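Local coordinates for protein 2,3-bisphosphoglycerate-independent phosphoglycerate mutase (Pyrococcus horikoshii, PDB 2ZKT) that probably interconverts 2-phosphoglycerate and 3-phosphoglycerate in glycolysis, as a metal-binding phosphoglycerate mutase that works without 2,3-bisphosphoglycerate, at residues B[68-73]-B[232-237]; B[248-251]-B[255-258]; B[270-275]-B[281-286]. One frame throughout, in Å; residues are numbered along the deposited sequence.

Contact 1: residues B[68-73]-B[232-237]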
ATOM      1  N   PHE B  68      17.874   1.681  20.584  1.00 49.34           N
ATOM      2  CA  PHE B  68      18.357   0.560  21.404  1.00 48.62           C
ATOM      3  C   PHE B  68      18.162   0.784  22.907  1.00 48.62           C
ATOM      4  O   PHE B  68      18.458  -0.109  23.712  1.00 49.19           O
ATOM      5  CB  PHE B  68      19.840   0.257  21.110  1.00 47.63           C
ATOM      6  CG  PHE B  68      20.077  -0.335  19.745  1.00 46.45           C
ATOM      7  CD1 PHE B  68      19.326  -1.428  19.307  1.00 47.13           C
ATOM      8  CD2 PHE B  68      21.036   0.212  18.889  1.00 43.06           C
ATOM      9  CE1 PHE B  68      19.527  -1.972  18.019  1.00 50.89           C
ATOM     10  CE2 PHE B  68      21.251  -0.308  17.613  1.00 44.41           C
ATOM     11  CZ  PHE B  68      20.495  -1.405  17.168  1.00 50.52           C
ATOM     12  N   GLY B  69      17.678   1.977  23.278  1.00 49.42           N
ATOM     13  CA  GLY B  69      17.411   2.286  24.681  1.00 49.90           C
ATOM     14  C   GLY B  69      18.346   3.261  25.383  1.00 50.88           C
ATOM     15  O   GLY B  69      18.279   3.425  26.606  1.00 52.19           O
ATOM     16  N   TYR B  70      19.219   3.923  24.630  1.00 51.06           N
ATOM     17  CA  TYR B  70      20.167   4.857  25.237  1.00 51.17           C
ATOM     18  C   TYR B  70      19.801   6.310  24.964  1.00 52.75           C
ATOM     19  O   TYR B  70      19.037   6.615  24.041  1.00 52.37           O
ATOM     20  CB  TYR B  70      21.584   4.588  24.695  1.00 49.53           C
ATOM     21  CG  TYR B  70      22.090   3.184  24.979  1.00 48.84           C
ATOM     22  CD1 TYR B  70      22.601   2.839  26.245  1.00 43.86           C
ATOM     23  CD2 TYR B  70      22.005   2.189  24.007  1.00 46.08           C
ATOM     24  CE1 TYR B  70      23.010   1.538  26.528  1.00 41.93           C
ATOM     25  CE2 TYR B  70      22.407   0.878  24.279  1.00 48.03           C
ATOM     26  CZ  TYR B  70      22.908   0.558  25.538  1.00 46.16           C
ATOM     27  OH  TYR B  70      23.313  -0.738  25.795  1.00 50.27           O
ATOM     28  N   ASP B  71      20.358   7.203  25.782  1.00 54.49           N
ATOM     29  CA  ASP B  71      20.146   8.638  25.614  1.00 56.02           C
ATOM     30  C   ASP B  71      21.271   9.107  24.680  1.00 54.94           C
ATOM     31  O   ASP B  71      22.446   9.128  25.064  1.00 56.88           O
ATOM     32  CB  ASP B  71      20.240   9.360  26.972  1.00 56.47           C
ATOM     33  CG  ASP B  71      20.100  10.872  26.846  1.00 59.86           C
ATOM     34  OD1 ASP B  71      21.044  11.526  26.340  1.00 67.33           O
ATOM     35  OD2 ASP B  71      19.041  11.408  27.250  1.00 68.29           O
ATOM     36  N   PRO B  72      20.919   9.478  23.438  1.00 55.24           N
ATOM     37  CA  PRO B  72      21.922   9.935  22.461  1.00 56.18           C
ATOM     38  C   PRO B  72      22.767  11.122  22.926  1.00 57.45           C
ATOM     39  O   PRO B  72      23.978  11.147  22.703  1.00 58.27           O
ATOM     40  CB  PRO B  72      21.081  10.248  21.214  1.00 56.38           C
ATOM     41  CG  PRO B  72      19.733  10.629  21.798  1.00 56.24           C
ATOM     42  CD  PRO B  72      19.544   9.626  22.907  1.00 54.59           C
ATOM     43  N   TYR B  73      22.139  12.096  23.585  1.00 58.59           N
ATOM     44  CA  TYR B  73      22.872  13.268  24.060  1.00 60.35           C
ATOM     45  C   TYR B  73      23.981  12.948  25.068  1.00 60.71           C
ATOM     46  O   TYR B  73      24.950  13.714  25.189  1.00 62.41           O
ATOM     47  CB  TYR B  73      21.912  14.297  24.674  1.00 61.12           C
ATOM     48  CG  TYR B  73      21.187  15.158  23.650  1.00 62.96           C
ATOM     49  CD1 TYR B  73      21.879  15.728  22.573  1.00 63.94           C
ATOM     50  CD2 TYR B  73      19.824  15.438  23.778  1.00 64.56           C
ATOM     51  CE1 TYR B  73      21.233  16.559  21.655  1.00 62.70           C
ATOM     52  CE2 TYR B  73      19.169  16.270  22.868  1.00 61.65           C
ATOM     53  CZ  TYR B  73      19.879  16.829  21.811  1.00 63.23           C
ATOM     54  OH  TYR B  73      19.236  17.671  20.918  1.00 65.95           O
ATOM     55  N   PRO B 232      31.012   4.626  22.173  1.00 52.65           N
ATOM     56  CA  PRO B 232      29.977   5.421  22.857  1.00 54.24           C
ATOM     57  C   PRO B 232      30.006   5.320  24.395  1.00 54.72           C
ATOM     58  O   PRO B 232      30.288   4.255  24.959  1.00 54.13           O
ATOM     59  CB  PRO B 232      28.679   4.879  22.255  1.00 52.53           C
ATOM     60  CG  PRO B 232      29.009   3.433  22.023  1.00 53.42           C
ATOM     61  CD  PRO B 232      30.411   3.498  21.436  1.00 53.21           C
ATOM     62  N   ASN B 233      29.725   6.442  25.064  1.00 55.49           N
ATOM     63  CA  ASN B 233      29.702   6.488  26.530  1.00 56.83           C
ATOM     64  C   ASN B 233      28.427   5.824  27.058  1.00 57.43           C
ATOM     65  O   ASN B 233      27.481   6.503  27.471  1.00 57.64           O
ATOM     66  CB  ASN B 233      29.751   7.944  27.029  1.00 57.46           C
ATOM     67  CG  ASN B 233      29.722   8.043  28.556  1.00 59.97           C
ATOM     68  OD1 ASN B 233      29.411   9.100  29.119  1.00 63.87           O
ATOM     69  ND2 ASN B 233      30.054   6.941  29.231  1.00 60.66           N
ATOM     70  N   ILE B 234      28.393   4.493  27.034  1.00 58.12           N
ATOM     71  CA  ILE B 234      27.225   3.783  27.530  1.00 58.15           C
ATOM     72  C   ILE B 234      27.611   3.065  28.816  1.00 59.31           C
ATOM     73  O   ILE B 234      28.712   2.507  28.915  1.00 59.25           O
ATOM     74  CB  ILE B 234      26.704   2.747  26.519  1.00 57.72           C
ATOM     75  CG1 ILE B 234      27.787   1.707  26.234  1.00 56.15           C
ATOM     76  CG2 ILE B 234      26.272   3.442  25.235  1.00 57.16           C
ATOM     77  CD1 ILE B 234      27.248   0.457  25.585  1.00 52.03           C
ATOM     78  N   PRO B 235      26.710   3.071  29.820  1.00 61.01           N
ATOM     79  CA  PRO B 235      26.946   2.419  31.116  1.00 62.07           C
ATOM     80  C   PRO B 235      27.393   0.970  30.920  1.00 62.43           C
ATOM     81  O   PRO B 235      28.526   0.597  31.243  1.00 62.96           O
ATOM     82  CB  PRO B 235      25.574   2.507  31.799  1.00 63.32           C
ATOM     83  CG  PRO B 235      24.999   3.771  31.242  1.00 62.19           C
ATOM     84  CD  PRO B 235      25.355   3.665  29.771  1.00 61.89           C
ATOM     85  N   MET B 236      26.479   0.166  30.377  1.00 61.81           N
ATOM     86  CA  MET B 236      26.738  -1.242  30.112  1.00 61.88           C
ATOM     87  C   MET B 236      26.107  -1.641  28.780  1.00 59.62           C
ATOM     88  O   MET B 236      25.291  -0.903  28.217  1.00 58.58           O
ATOM     89  CB  MET B 236      26.166  -2.100  31.248  1.00 62.34           C
ATOM     90  CG  MET B 236      24.682  -1.897  31.507  1.00 64.12           C
ATOM     91  SD  MET B 236      24.127  -2.816  32.966  1.00 65.41           S
ATOM     92  CE  MET B 236      24.467  -1.606  34.253  1.00 69.44           C
ATOM     93  N   LYS B 237      26.480  -2.814  28.276  1.00 57.25           N
ATOM     94  CA  LYS B 237      25.945  -3.287  27.006  1.00 55.78           C
ATOM     95  C   LYS B 237      24.473  -3.726  27.131  1.00 53.70           C
ATOM     96  O   LYS B 237      23.968  -3.982  28.236  1.00 50.71           O
ATOM     97  CB  LYS B 237      26.817  -4.435  26.473  1.00 56.76           C
ATOM     98  CG  LYS B 237      28.314  -4.229  26.750  1.00 60.82           C
ATOM     99  CD  LYS B 237      29.210  -4.912  25.716  1.00 64.66           C
ATOM    100  CE  LYS B 237      29.288  -4.095  24.425  1.00 66.35           C
ATOM    101  NZ  LYS B 237      30.172  -4.722  23.387  1.00 67.40           N
TER
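Tyr70 makes practically the whole of this contact by itself: one buried ring from 68-73 meets the loop 232-237 both with a face and with its hydroxyl. Tyr70 OH donates a hydrogen bond to the backbone carbonyl Met236 O at 3.1 Å. It arrives in the carbonyl plane on a lone pair, with a C=O...donor angle of 143°, and the same oxygen lies near the plane of the ring at its edge. Over one face sits the branch methyl of Ile234, whose CG2 is 4.1 Å from the centroid of the Tyr70 ring and 20° off the normal, a CH-pi contact displaced toward the rim on the CD1 and CE1 side. The closest atoms of that pair are Tyr70 CD1 and Ile234 CG2, 3.9 Å apart. Ile234 CG1 stands between the backbone N and the carbonyl carbon (chi1 61°), which places CG2 beside the N and facing the ring.

Both backbones are shaped locally. Gly69 ends the preceding helix in a Schellman motif with positive phi, and the chain then passes through Tyr70 to Asp71, the N-cap of the next helix. Across the contact, Asn233 centres an inverse gamma turn, and Lys237 is the N-cap of helix 238-242, from which Phe238 and Gln241 also touch the tyrosine.

This is structural packing that joins the turn between two helices to the loop following strand 222-229. Chemically, a mostly apolar ring is covered by a methyl while its one polar atom is paired with a main-chain carbonyl, which ties the ring to the loop's backbone as well as to a side chain.

Contact 2: residues B[248-251]-B[255-258]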
ATOM      1  N   GLY B 248      21.058  -9.343  15.533  1.00 48.98           N
ATOM      2  CA  GLY B 248      20.479  -8.406  14.576  1.00 47.72           C
ATOM      3  C   GLY B 248      20.752  -8.748  13.112  1.00 47.78           C
ATOM      4  O   GLY B 248      21.850  -9.183  12.750  1.00 47.27           O
ATOM      5  N   VAL B 249      19.735  -8.566  12.272  1.00 47.22           N
ATOM      6  CA  VAL B 249      19.859  -8.806  10.837  1.00 49.30           C
ATOM      7  C   VAL B 249      20.074  -7.417  10.239  1.00 49.78           C
ATOM      8  O   VAL B 249      19.136  -6.622  10.138  1.00 51.06           O
ATOM      9  CB  VAL B 249      18.568  -9.425  10.260  1.00 48.29           C
ATOM     10  CG1 VAL B 249      18.681  -9.550   8.747  1.00 50.30           C
ATOM     11  CG2 VAL B 249      18.324 -10.780  10.893  1.00 47.09           C
ATOM     12  N   ILE B 250      21.309  -7.116   9.843  1.00 51.42           N
ATOM     13  CA  ILE B 250      21.612  -5.789   9.321  1.00 50.51           C
ATOM     14  C   ILE B 250      22.574  -5.820   8.136  1.00 51.63           C
ATOM     15  O   ILE B 250      23.451  -6.679   8.064  1.00 50.84           O
ATOM     16  CB  ILE B 250      22.246  -4.939  10.436  1.00 51.45           C
ATOM     17  CG1 ILE B 250      21.444  -5.128  11.735  1.00 46.95           C
ATOM     18  CG2 ILE B 250      22.327  -3.472  10.004  1.00 48.50           C
ATOM     19  CD1 ILE B 250      22.095  -4.521  12.957  1.00 49.08           C
ATOM     20  N   ALA B 251      22.415  -4.867   7.217  1.00 52.53           N
ATOM     21  CA  ALA B 251      23.288  -4.789   6.046  1.00 54.42           C
ATOM     22  C   ALA B 251      24.153  -3.522   6.074  1.00 55.44           C
ATOM     23  O   ALA B 251      25.382  -3.598   5.955  1.00 57.74           O
ATOM     24  CB  ALA B 251      22.453  -4.843   4.749  1.00 53.75           C
ATOM     25  N   VAL B 255      24.868   1.029  10.841  1.00 46.99           N
ATOM     26  CA  VAL B 255      23.933   0.467  11.805  1.00 46.74           C
ATOM     27  C   VAL B 255      24.475  -0.824  12.415  1.00 46.92           C
ATOM     28  O   VAL B 255      24.214  -1.119  13.594  1.00 47.17           O
ATOM     29  CB  VAL B 255      22.540   0.229  11.160  1.00 47.15           C
ATOM     30  CG1 VAL B 255      21.592  -0.443  12.158  1.00 48.87           C
ATOM     31  CG2 VAL B 255      21.955   1.570  10.702  1.00 47.97           C
ATOM     32  N   LYS B 256      25.227  -1.592  11.628  1.00 47.63           N
ATOM     33  CA  LYS B 256      25.823  -2.832  12.136  1.00 48.62           C
ATOM     34  C   LYS B 256      26.818  -2.424  13.229  1.00 47.86           C
ATOM     35  O   LYS B 256      26.974  -3.120  14.242  1.00 49.60           O
ATOM     36  CB  LYS B 256      26.577  -3.566  11.023  1.00 50.10           C
ATOM     37  CG  LYS B 256      25.713  -4.009   9.852  1.00 54.98           C
ATOM     38  CD  LYS B 256      26.580  -4.556   8.729  1.00 62.99           C
ATOM     39  CE  LYS B 256      27.450  -5.711   9.219  1.00 67.94           C
ATOM     40  NZ  LYS B 256      28.408  -6.165   8.170  1.00 75.15           N
ATOM     41  N   GLY B 257      27.477  -1.281  13.003  1.00 47.04           N
ATOM     42  CA  GLY B 257      28.459  -0.763  13.950  1.00 46.70           C
ATOM     43  C   GLY B 257      27.850  -0.404  15.294  1.00 47.04           C
ATOM     44  O   GLY B 257      28.340  -0.822  16.350  1.00 47.05           O
ATOM     45  N   VAL B 258      26.769   0.377  15.263  1.00 46.34           N
ATOM     46  CA  VAL B 258      26.099   0.763  16.498  1.00 47.59           C
ATOM     47  C   VAL B 258      25.637  -0.498  17.225  1.00 46.97           C
ATOM     48  O   VAL B 258      25.880  -0.665  18.420  1.00 48.30           O
ATOM     49  CB  VAL B 258      24.876   1.677  16.211  1.00 48.15           C
ATOM     50  CG1 VAL B 258      24.115   1.952  17.513  1.00 49.44           C
ATOM     51  CG2 VAL B 258      25.351   2.993  15.575  1.00 45.89           C
TER
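Ile250 meets Lys256 and Val255 with its branch methyl. Ile250 CG2 lies 3.4 Å from Lys256 CG, a tight apolar approach, and 3.8 Å from Val255 CG1. The isoleucine and lysine side chains slide past each other in opposite directions, whereas Ile250 and Val255 meet at about a right angle. Ile250 CG2 owes its position to the first torsion of that residue (chi1 -45°), which sets it opposite the backbone N while CG1 lies beside that N.

Lys256 CD comes to 3.2 Å from the backbone oxygen Ala251 O. An extended chi2 (172°) carries the lysine from CG, against Ile250, on to CD at this carbonyl; the bend at chi3 redirects only the chain beyond CD. An alanine in place of Ile250 lacks CG1, CG2 and CD1, and the loss would probably open a gap beside Val255 CG1 and leave Lys256 CG without its apolar neighbour.

Further out, the backbone of Ile250 is fixed by main-chain bonding to Tyr267, and its O accepts a hydrogen bond from Thr268 OG1; Thr268 also touches Lys256. Phe298 of the neighbouring strand 296-301 packs on both Ile250 and Val255, and His64 of helix 60-67 adds to the cover of Val255, whose side chain is about 6 Å from a bound zinc ion.

The pairing closes the short turn from strand 246-249 into helix 253-261, the first half of a beta-alpha-beta unit completed by strand 265-267, at the edge of the large mixed sheet of this alkaline-phosphatase-superfamily metalloenzyme.

Contact 3: residues B[270-275]-B[281-286]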
ATOM      1  N   GLU B 270      22.746 -13.829   3.070  1.00 66.45           N
ATOM      2  CA  GLU B 270      23.041 -13.764   1.640  1.00 67.01           C
ATOM      3  C   GLU B 270      21.971 -12.949   0.906  1.00 66.60           C
ATOM      4  O   GLU B 270      20.780 -13.267   0.985  1.00 66.99           O
ATOM      5  CB  GLU B 270      23.089 -15.182   1.051  1.00 68.16           C
ATOM      6  CG  GLU B 270      24.198 -16.068   1.613  1.00 72.71           C
ATOM      7  CD  GLU B 270      25.590 -15.608   1.198  1.00 79.46           C
ATOM      8  OE1 GLU B 270      25.843 -15.500  -0.026  1.00 83.20           O
ATOM      9  OE2 GLU B 270      26.432 -15.358   2.093  1.00 82.38           O
ATOM     10  N   GLY B 271      22.395 -11.899   0.200  1.00 65.14           N
ATOM     11  CA  GLY B 271      21.444 -11.079  -0.543  1.00 65.19           C
ATOM     12  C   GLY B 271      21.140  -9.707   0.050  1.00 64.80           C
ATOM     13  O   GLY B 271      20.706  -8.798  -0.672  1.00 64.83           O
ATOM     14  N   ALA B 272      21.370  -9.550   1.355  1.00 64.29           N
ATOM     15  CA  ALA B 272      21.108  -8.280   2.038  1.00 63.24           C
ATOM     16  C   ALA B 272      22.218  -7.266   1.733  1.00 62.48           C
ATOM     17  O   ALA B 272      23.357  -7.419   2.181  1.00 63.33           O
ATOM     18  CB  ALA B 272      20.993  -8.518   3.552  1.00 62.22           C
ATOM     19  N   THR B 273      21.870  -6.219   0.983  1.00 62.09           N
ATOM     20  CA  THR B 273      22.854  -5.197   0.577  1.00 62.47           C
ATOM     21  C   THR B 273      22.562  -3.795   1.149  1.00 62.15           C
ATOM     22  O   THR B 273      23.369  -2.875   1.054  1.00 61.52           O
ATOM     23  CB  THR B 273      22.915  -5.100  -0.956  1.00 62.83           C
ATOM     24  OG1 THR B 273      21.636  -4.685  -1.464  1.00 62.05           O
ATOM     25  CG2 THR B 273      23.289  -6.455  -1.565  1.00 62.11           C
ATOM     26  N   GLY B 274      21.349  -3.630   1.706  1.00 62.01           N
ATOM     27  CA  GLY B 274      20.973  -2.309   2.214  1.00 62.32           C
ATOM     28  C   GLY B 274      20.637  -1.345   1.067  1.00 62.83           C
ATOM     29  O   GLY B 274      20.635  -0.124   1.204  1.00 63.40           O
ATOM     30  N   GLU B 275      20.400  -1.943  -0.122  1.00 63.14           N
ATOM     31  CA  GLU B 275      20.037  -1.152  -1.292  1.00 63.25           C
ATOM     32  C   GLU B 275      18.777  -1.720  -1.957  1.00 62.32           C
ATOM     33  O   GLU B 275      18.309  -2.802  -1.625  1.00 60.27           O
ATOM     34  CB  GLU B 275      21.211  -1.185  -2.284  1.00 64.28           C
ATOM     35  CG  GLU B 275      22.491  -0.569  -1.707  1.00 68.11           C
ATOM     36  CD  GLU B 275      23.546  -0.436  -2.794  1.00 74.99           C
ATOM     37  OE1 GLU B 275      23.934  -1.439  -3.369  1.00 79.41           O
ATOM     38  OE2 GLU B 275      24.026   0.677  -3.008  1.00 79.91           O
ATOM     39  N   MET B 281      13.188 -10.857   1.882  1.00 55.77           N
ATOM     40  CA  MET B 281      12.666 -12.141   2.326  1.00 54.73           C
ATOM     41  C   MET B 281      13.775 -12.985   2.970  1.00 53.22           C
ATOM     42  O   MET B 281      13.535 -13.903   3.751  1.00 53.03           O
ATOM     43  CB  MET B 281      12.060 -12.882   1.119  1.00 54.38           C
ATOM     44  CG  MET B 281      10.865 -12.148   0.486  1.00 58.28           C
ATOM     45  SD  MET B 281       9.585 -11.703   1.683  1.00 63.08           S
ATOM     46  CE  MET B 281       8.403 -13.022   1.336  1.00 63.12           C
ATOM     47  N   ALA B 282      15.025 -12.663   2.567  1.00 52.19           N
ATOM     48  CA  ALA B 282      16.175 -13.338   3.159  1.00 51.90           C
ATOM     49  C   ALA B 282      16.420 -12.853   4.585  1.00 52.18           C
ATOM     50  O   ALA B 282      16.836 -13.597   5.461  1.00 53.09           O
ATOM     51  CB  ALA B 282      17.403 -13.056   2.294  1.00 51.57           C
ATOM     52  N   LYS B 283      16.140 -11.569   4.807  1.00 51.20           N
ATOM     53  CA  LYS B 283      16.302 -10.977   6.134  1.00 51.24           C
ATOM     54  C   LYS B 283      15.255 -11.560   7.083  1.00 49.21           C
ATOM     55  O   LYS B 283      15.548 -11.870   8.247  1.00 46.34           O
ATOM     56  CB  LYS B 283      16.153  -9.453   6.050  1.00 51.24           C
ATOM     57  CG  LYS B 283      17.394  -8.753   5.513  1.00 55.45           C
ATOM     58  CD  LYS B 283      17.158  -7.260   5.352  1.00 59.44           C
ATOM     59  CE  LYS B 283      18.427  -6.574   4.896  1.00 62.72           C
ATOM     60  NZ  LYS B 283      18.174  -5.167   4.490  1.00 61.88           N
ATOM     61  N   ALA B 284      14.035 -11.716   6.565  1.00 48.58           N
ATOM     62  CA  ALA B 284      12.935 -12.263   7.353  1.00 49.57           C
ATOM     63  C   ALA B 284      13.236 -13.716   7.689  1.00 50.52           C
ATOM     64  O   ALA B 284      13.074 -14.148   8.834  1.00 50.55           O
ATOM     65  CB  ALA B 284      11.630 -12.164   6.570  1.00 48.33           C
ATOM     66  N   LYS B 285      13.676 -14.466   6.678  1.00 51.25           N
ATOM     67  CA  LYS B 285      14.009 -15.876   6.850  1.00 51.30           C
ATOM     68  C   LYS B 285      15.006 -15.999   8.010  1.00 49.88           C
ATOM     69  O   LYS B 285      14.807 -16.801   8.937  1.00 48.48           O
ATOM     70  CB  LYS B 285      14.606 -16.424   5.541  1.00 52.45           C
ATOM     71  CG  LYS B 285      14.749 -17.945   5.467  1.00 58.35           C
ATOM     72  CD  LYS B 285      16.001 -18.440   6.190  1.00 63.61           C
ATOM     73  CE  LYS B 285      16.243 -19.931   5.938  1.00 66.52           C
ATOM     74  NZ  LYS B 285      15.142 -20.787   6.475  1.00 68.43           N
ATOM     75  N   LYS B 286      16.058 -15.178   7.968  1.00 49.41           N
ATOM     76  CA  LYS B 286      17.085 -15.191   9.011  1.00 50.09           C
ATOM     77  C   LYS B 286      16.561 -14.747  10.391  1.00 50.93           C
ATOM     78  O   LYS B 286      16.907 -15.358  11.417  1.00 51.39           O
ATOM     79  CB  LYS B 286      18.277 -14.306   8.599  1.00 50.10           C
ATOM     80  CG  LYS B 286      19.464 -14.378   9.558  1.00 51.68           C
ATOM     81  CD  LYS B 286      19.973 -15.811   9.693  1.00 53.87           C
ATOM     82  CE  LYS B 286      21.029 -15.936  10.783  1.00 58.37           C
ATOM     83  NZ  LYS B 286      21.435 -17.367  10.994  1.00 58.19           N
TER
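The long aliphatic chain of Lys283 runs out from the helix alongside the methyl of Ala272, and that contact is the main side-chain meeting here. Ala272 CB sits 3.5 Å from Lys283 CE and 4.1 Å from Lys283 CG, so the one methyl rests against the flank of the lysine at two points along its length. The lysine is straight beyond CG, with chi2 176° and chi3 177°, and this extension carries its ammonium past Ala272 toward the next turn of the loop. There Lys283 NZ is 4.5 Å from Gly274 N, a proximity and not a bond. The charged end has a partner beyond the two segments: NZ makes a weak hydrogen bond to His300 O, which probably helps to orient the tip of the chain.

The second meeting uses a backbone oxygen. Ala282 CB, directed from the helix toward the loop, is 3.6 Å from the carbonyl Glu270 O, while the carboxylate of Glu270 leads away. The small size of Ala272 and Ala282 is consistent with the close approach of loop and helix. Gly271, between Glu270 and Ala272, takes a positive phi of 106° that would jam a CB against the preceding carbonyl; Gly274 also has positive phi. Thr273 OG1 is hydrogen-bonded to Thr278 OG1 and the Gly271 backbone to Asn279, linking the loop to the residues just before the helix.

The loop leads from strand 265-267 into helix 280-291 and folds back on that helix's first turns. From the helix, Lys283 and Lys286 pack on Val249 of strand 246-249, and Ala284 faces Met326, Tyr329 and Ile330 of helix 313-331; Ala272 touches Ala251, where strand 246-249 runs out.

Following the chain from the N terminus, 68-73 comes first, and contact 1 closes the longest loop: 158 residues, including all four strands of the antiparallel sheet, pass before 232-237 returns. It ties the turn between helices 60-67 and 72-75 to the loop between strand 222-229 and helix 238-242. Contacts 2 and 3 follow in series, each closing a short local turn; none nests in or crosses another. Contact 2 joins strand 246-249 to helix 253-261, and contact 3 seats the loop after strand 265-267 on helix 280-291. Contact 2 touches contact 1 through Val258 and Phe68, and contact 3 through Ala251 and Val249, bridging the two across the chain's centre.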